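Putative Transcriptional Regulator (PDB 2IA2) probably regulates transcription as an IclR-family protein, binding DNA through a helix-turn-helix domain and perhaps sensing a small effector through its C-terminal domain. Local coordinates at residues 131-136 with 230-235; 113-118 with 223-228. All blocks are in the same frame, centred on the assembly; numbering follows the deposited sequence.

Interaction 1: residues 131-136 with 230-235; sequences RIMTVG and STPAAR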
loop_
_atom_site.group_PDB
_atom_site.type_symbol
_atom_site.label_atom_id
_atom_site.label_comp_id
_atom_site.label_asym_id
_atom_site.label_seq_id
_atom_site.Cartn_x
_atom_site.Cartn_y
_atom_site.Cartn_z
ATOM N N ARG A 131 33.198 -7.410 5.834
ATOM C CA ARG A 131 34.337 -8.303 5.730
ATOM C C ARG A 131 35.326 -7.618 4.816
ATOM O O ARG A 131 34.984 -6.617 4.198
ATOM C CB ARG A 131 33.896 -9.694 5.256
ATOM C CG ARG A 131 33.211 -10.527 6.396
ATOM C CD ARG A 131 33.290 -12.021 6.209
ATOM N NE ARG A 131 32.569 -12.414 5.008
ATOM C CZ ARG A 131 31.279 -12.765 4.953
ATOM N NH1 ARG A 131 30.524 -12.802 6.045
ATOM N NH2 ARG A 131 30.759 -13.097 3.780
ATOM N N ILE A 132 36.550 -8.127 4.753
ATOM C CA ILE A 132 37.584 -7.555 3.901
ATOM C C ILE A 132 37.298 -7.850 2.442
ATOM O O ILE A 132 37.386 -6.949 1.608
ATOM C CB ILE A 132 38.984 -8.100 4.283
ATOM C CG1 ILE A 132 39.346 -7.564 5.680
ATOM C CG2 ILE A 132 40.010 -7.769 3.200
ATOM C CD1 ILE A 132 40.506 -8.315 6.378
HETATM N N MSE A 133 36.989 -9.113 2.128
HETATM C CA MSE A 133 36.665 -9.479 0.782
HETATM C C MSE A 133 35.153 -9.666 0.726
HETATM O O MSE A 133 34.615 -10.583 1.355
HETATM C CB MSE A 133 37.377 -10.769 0.406
HETATM C CG MSE A 133 37.201 -11.192 -1.048
HETATM SE SE MSE A 133 38.184 -12.862 -1.418
HETATM C CE MSE A 133 36.859 -14.114 -0.522
ATOM N N THR A 134 34.486 -8.807 -0.037
ATOM C CA THR A 134 33.025 -8.684 -0.024
ATOM C C THR A 134 32.587 -8.588 -1.463
ATOM O O THR A 134 33.342 -8.121 -2.348
ATOM C CB THR A 134 32.542 -7.359 0.598
ATOM O OG1 THR A 134 33.045 -6.294 -0.204
ATOM C CG2 THR A 134 33.031 -7.153 2.020
ATOM N N VAL A 135 31.330 -8.971 -1.673
ATOM C CA VAL A 135 30.845 -9.382 -2.990
ATOM C C VAL A 135 29.647 -8.540 -3.298
ATOM O O VAL A 135 28.975 -8.762 -4.296
ATOM C CB VAL A 135 30.408 -10.907 -2.968
ATOM C CG1 VAL A 135 31.657 -11.833 -2.843
ATOM C CG2 VAL A 135 29.392 -11.235 -1.830
ATOM N N GLY A 136 29.405 -7.565 -2.415
ATOM C CA GLY A 136 28.196 -6.740 -2.475
ATOM C C GLY A 136 28.370 -5.677 -3.524
ATOM O O GLY A 136 29.468 -5.142 -3.706
ATOM N N SER A 230 24.605 -13.538 -1.753
ATOM C CA SER A 230 25.804 -13.691 -2.563
ATOM C C SER A 230 26.973 -13.992 -1.633
ATOM O O SER A 230 27.086 -13.400 -0.544
ATOM C CB SER A 230 26.076 -12.397 -3.362
ATOM O OG SER A 230 27.040 -12.617 -4.397
ATOM N N THR A 231 27.861 -14.895 -2.061
ATOM C CA THR A 231 28.948 -15.365 -1.174
ATOM C C THR A 231 30.175 -15.883 -1.918
ATOM O O THR A 231 30.043 -16.442 -3.025
ATOM C CB THR A 231 28.408 -16.434 -0.165
ATOM O OG1 THR A 231 29.347 -16.586 0.896
ATOM C CG2 THR A 231 28.136 -17.780 -0.835
ATOM N N PRO A 232 31.383 -15.684 -1.344
ATOM C CA PRO A 232 32.550 -16.352 -1.948
ATOM C C PRO A 232 32.353 -17.851 -2.000
ATOM O O PRO A 232 31.803 -18.441 -1.080
ATOM C CB PRO A 232 33.725 -15.983 -0.992
ATOM C CG PRO A 232 33.290 -14.631 -0.473
ATOM C CD PRO A 232 31.791 -14.842 -0.204
ATOM N N ALA A 233 32.771 -18.457 -3.090
ATOM C CA ALA A 233 32.716 -19.905 -3.185
ATOM C C ALA A 233 33.439 -20.574 -1.992
ATOM O O ALA A 233 33.011 -21.659 -1.522
ATOM C CB ALA A 233 33.312 -20.355 -4.527
ATOM N N ALA A 234 34.503 -19.948 -1.467
ATOM C CA ALA A 234 35.303 -20.588 -0.385
ATOM C C ALA A 234 34.575 -20.730 0.959
ATOM O O ALA A 234 34.956 -21.560 1.794
ATOM C CB ALA A 234 36.624 -19.829 -0.195
ATOM N N ARG A 235 33.520 -19.952 1.202
ATOM C CA ARG A 235 32.834 -20.025 2.504
ATOM C C ARG A 235 31.869 -21.219 2.664
ATOM O O ARG A 235 31.589 -21.645 3.802
ATOM C CB ARG A 235 32.044 -18.746 2.742
ATOM C CG ARG A 235 32.834 -17.479 2.742
ATOM C CD ARG A 235 31.881 -16.261 3.140
ATOM N NE ARG A 235 31.491 -16.341 4.552
ATOM C CZ ARG A 235 32.361 -16.159 5.534
ATOM N NH1 ARG A 235 33.656 -15.865 5.255
ATOM N NH2 ARG A 235 31.955 -16.251 6.789
#

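Interaction 2: residues 113-118 with 223-228; sequences VSILDG and TVAAVN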
loop_
_atom_site.group_PDB
_atom_site.type_symbol
_atom_site.label_atom_id
_atom_site.label_comp_id
_atom_site.label_asym_id
_atom_site.label_seq_id
_atom_site.Cartn_x
_atom_site.Cartn_y
_atom_site.Cartn_z
ATOM N N VAL A 113 18.041 -7.133 -3.375
ATOM C CA VAL A 113 16.840 -7.323 -4.198
ATOM C C VAL A 113 17.108 -6.600 -5.503
ATOM O O VAL A 113 17.653 -5.509 -5.495
ATOM C CB VAL A 113 15.543 -6.813 -3.467
ATOM C CG1 VAL A 113 14.364 -6.648 -4.450
ATOM C CG2 VAL A 113 15.139 -7.760 -2.356
ATOM N N SER A 114 16.689 -7.184 -6.629
ATOM C CA SER A 114 16.819 -6.477 -7.919
ATOM C C SER A 114 15.566 -6.625 -8.746
ATOM O O SER A 114 14.682 -7.449 -8.451
ATOM C CB SER A 114 18.009 -7.011 -8.742
ATOM O OG SER A 114 17.781 -8.390 -9.017
ATOM N N ILE A 115 15.479 -5.789 -9.780
ATOM C CA ILE A 115 14.390 -5.880 -10.726
ATOM C C ILE A 115 15.003 -5.939 -12.111
ATOM O O ILE A 115 16.188 -5.660 -12.256
ATOM C CB ILE A 115 13.435 -4.657 -10.586
ATOM C CG1 ILE A 115 14.200 -3.358 -10.898
ATOM C CG2 ILE A 115 12.767 -4.685 -9.194
ATOM C CD1 ILE A 115 13.357 -2.162 -11.048
ATOM N N LEU A 116 14.205 -6.297 -13.110
ATOM C CA LEU A 116 14.704 -6.450 -14.472
ATOM C C LEU A 116 14.524 -5.165 -15.274
ATOM O O LEU A 116 13.474 -4.525 -15.211
ATOM C CB LEU A 116 13.997 -7.610 -15.176
ATOM C CG LEU A 116 14.600 -8.067 -16.505
ATOM C CD1 LEU A 116 15.981 -8.667 -16.292
ATOM C CD2 LEU A 116 13.681 -9.061 -17.200
ATOM N N ASP A 117 15.555 -4.793 -16.026
ATOM C CA ASP A 117 15.459 -3.677 -16.961
ATOM C C ASP A 117 16.043 -4.046 -18.321
ATOM O O ASP A 117 17.255 -3.984 -18.524
ATOM C CB ASP A 117 16.172 -2.445 -16.400
ATOM C CG ASP A 117 15.905 -1.195 -17.217
ATOM O OD1 ASP A 117 15.213 -1.297 -18.252
ATOM O OD2 ASP A 117 16.387 -0.112 -16.824
ATOM N N GLY A 118 15.172 -4.431 -19.248
ATOM C CA GLY A 118 15.594 -5.126 -20.449
ATOM C C GLY A 118 16.544 -6.270 -20.154
ATOM O O GLY A 118 16.153 -7.279 -19.569
ATOM N N THR A 223 6.237 -12.719 -11.320
ATOM C CA THR A 223 7.524 -12.294 -10.787
ATOM C C THR A 223 7.808 -10.823 -11.044
ATOM O O THR A 223 7.842 -10.399 -12.152
ATOM C CB THR A 223 8.687 -13.107 -11.332
ATOM O OG1 THR A 223 8.527 -14.473 -11.017
ATOM C CG2 THR A 223 9.962 -12.637 -10.744
ATOM N N VAL A 224 8.015 -10.062 -10.000
ATOM C CA VAL A 224 8.281 -8.644 -10.121
ATOM C C VAL A 224 9.680 -8.285 -9.630
ATOM O O VAL A 224 10.196 -7.251 -9.995
ATOM C CB VAL A 224 7.225 -7.803 -9.352
ATOM C CG1 VAL A 224 5.818 -8.071 -9.972
ATOM C CG2 VAL A 224 7.255 -8.105 -7.828
ATOM N N ALA A 225 10.317 -9.136 -8.825
ATOM C CA ALA A 225 11.660 -8.808 -8.334
ATOM C C ALA A 225 12.347 -10.123 -8.004
ATOM O O ALA A 225 11.697 -11.165 -8.066
ATOM C CB ALA A 225 11.561 -7.895 -7.065
ATOM N N ALA A 226 13.638 -10.091 -7.676
ATOM C CA ALA A 226 14.290 -11.273 -7.142
ATOM C C ALA A 226 15.072 -10.889 -5.885
ATOM O O ALA A 226 15.540 -9.772 -5.786
ATOM C CB ALA A 226 15.220 -11.840 -8.159
ATOM N N VAL A 227 15.260 -11.821 -4.961
ATOM C CA VAL A 227 16.080 -11.576 -3.770
ATOM C C VAL A 227 17.235 -12.601 -3.816
ATOM O O VAL A 227 17.023 -13.697 -4.256
ATOM C CB VAL A 227 15.212 -11.712 -2.471
ATOM C CG1 VAL A 227 14.412 -13.055 -2.456
ATOM C CG2 VAL A 227 16.059 -11.538 -1.206
ATOM N N ASN A 228 18.441 -12.222 -3.395
ATOM C CA ASN A 228 19.560 -13.143 -3.387
ATOM C C ASN A 228 20.319 -13.158 -2.083
ATOM O O ASN A 228 20.076 -12.330 -1.197
ATOM C CB ASN A 228 20.506 -12.912 -4.611
ATOM C CG ASN A 228 21.638 -11.927 -4.348
ATOM O OD1 ASN A 228 21.691 -11.294 -3.295
ATOM N ND2 ASN A 228 22.569 -11.792 -5.320
HETATM O O HOH W 1 11.454 -6.830 -12.741
#

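Interaction 1: residues 131-136 with 230-235
The guanidinium of Arg-131 lies flat over that of Arg-235, the two planes only 9° apart and their centres 3.6 Å from each other. CZ of Arg-131 sits above the centre of the Arg-235 group, while NH2 of Arg-131 comes within 3.4 Å of Arg-235 NE. These last two are both donors, so no bond joins them; Glu-109 makes a salt bridge to each arginine, which probably offsets the repulsion of the like charges. Arg-131 also gives NH1 to the backbone oxygen of His-108. Both arginine chains bend at their third torsion (chi3 -63° in Arg-131, 70° in Arg-235), which turns the flat groups face to face. A leucine in place of Arg-131 would probably leave one face of the Arg-235 guanidinium without its stacking partner and Glu-109 with one salt bridge fewer.

The stack spans the loop between strands 120-127 and 142-144 and the turn that follows strand 223-232, at one end of the antiparallel sheet of the IclR C-terminal domain, a GAF-like fold. Beside the stack, Pro-232 offers a rigid apolar ring to two side chains of the loop. The selenomethionine Met-133, extended until its last bend, runs alongside the ring in the opposite direction and sets CE 3.6 Å from Pro-232 CG. Val-135 crosses the ring at a slant, its CG1 4.0 Å from Pro-232 CD. The other branch, CG2, rests 3.4 Å from the backbone oxygen of Ser-230 and also meets the OG of that serine, a small residue that leaves room for the methyl and hydrogen-bonds to Ser-211.

Interaction 2: residues 113-118 with 223-228
Two backbone hydrogen bonds join Ser-114 and Ala-226, an antiparallel hydrogen-bonded pair. Ser-114 N gives to Ala-226 O at 3.0 Å, and Ala-226 N returns a bond of 2.9 Å to Ser-114 O. A CA-H...O contact supplements them, Val-113 CA lying 3.2 Å from Ala-226 O.

The pairing then gives way to water: one molecule accepts from Leu-116 N and donates to Val-224 O, bridging strands whose N-to-C directions make an angle of 143°, some way from the 180° of an exactly antiparallel pair.

Apolar contacts cover the face turned to helix 92-107. Val-113, with CG1 anti to its own N (chi1 164°), directs that methyl to Ala-225 CB at 4.0 Å, and its CG2 packs on Val-227 CB in the non-hydrogen-bonded pair. CG2 of Ile-115 reaches the same Ala-225 methyl. Branched residues suit this face, where Leu-92 and Leu-100 press in. Ser-114 and Ala-226 are small enough to let Met-150 of helix 149-156 close on the other face; Ser-114 OG is buried there without a hydrogen-bonding partner.

With Val-224 and Ala-225 forming a classic beta bulge opposite Ile-216, this is the centre of a GAF-like antiparallel sheet with helices on its two faces.

Overall arrangement
Along the chain the segments come in the order 113-118, 131-136, 223-228 and 230-235, so the two contacts cross rather than nest. Interaction 2 closes a loop of 104 residues by setting strand 223-232 beside strand 110-117 in the middle of the six-stranded sheet. Interaction 1 closes one of 93 residues, bringing the loop after strand 120-127 back to the far end of strand 223-232. That strand serves both: its first half pairs with strand 110-117 in interaction 2; its end, still within the sheet, and the turn beyond meet the loop in interaction 1. Their centres lie about 21 Å apart; interaction 2 is buried, interaction 1 partly buried and farther from the chain's centre.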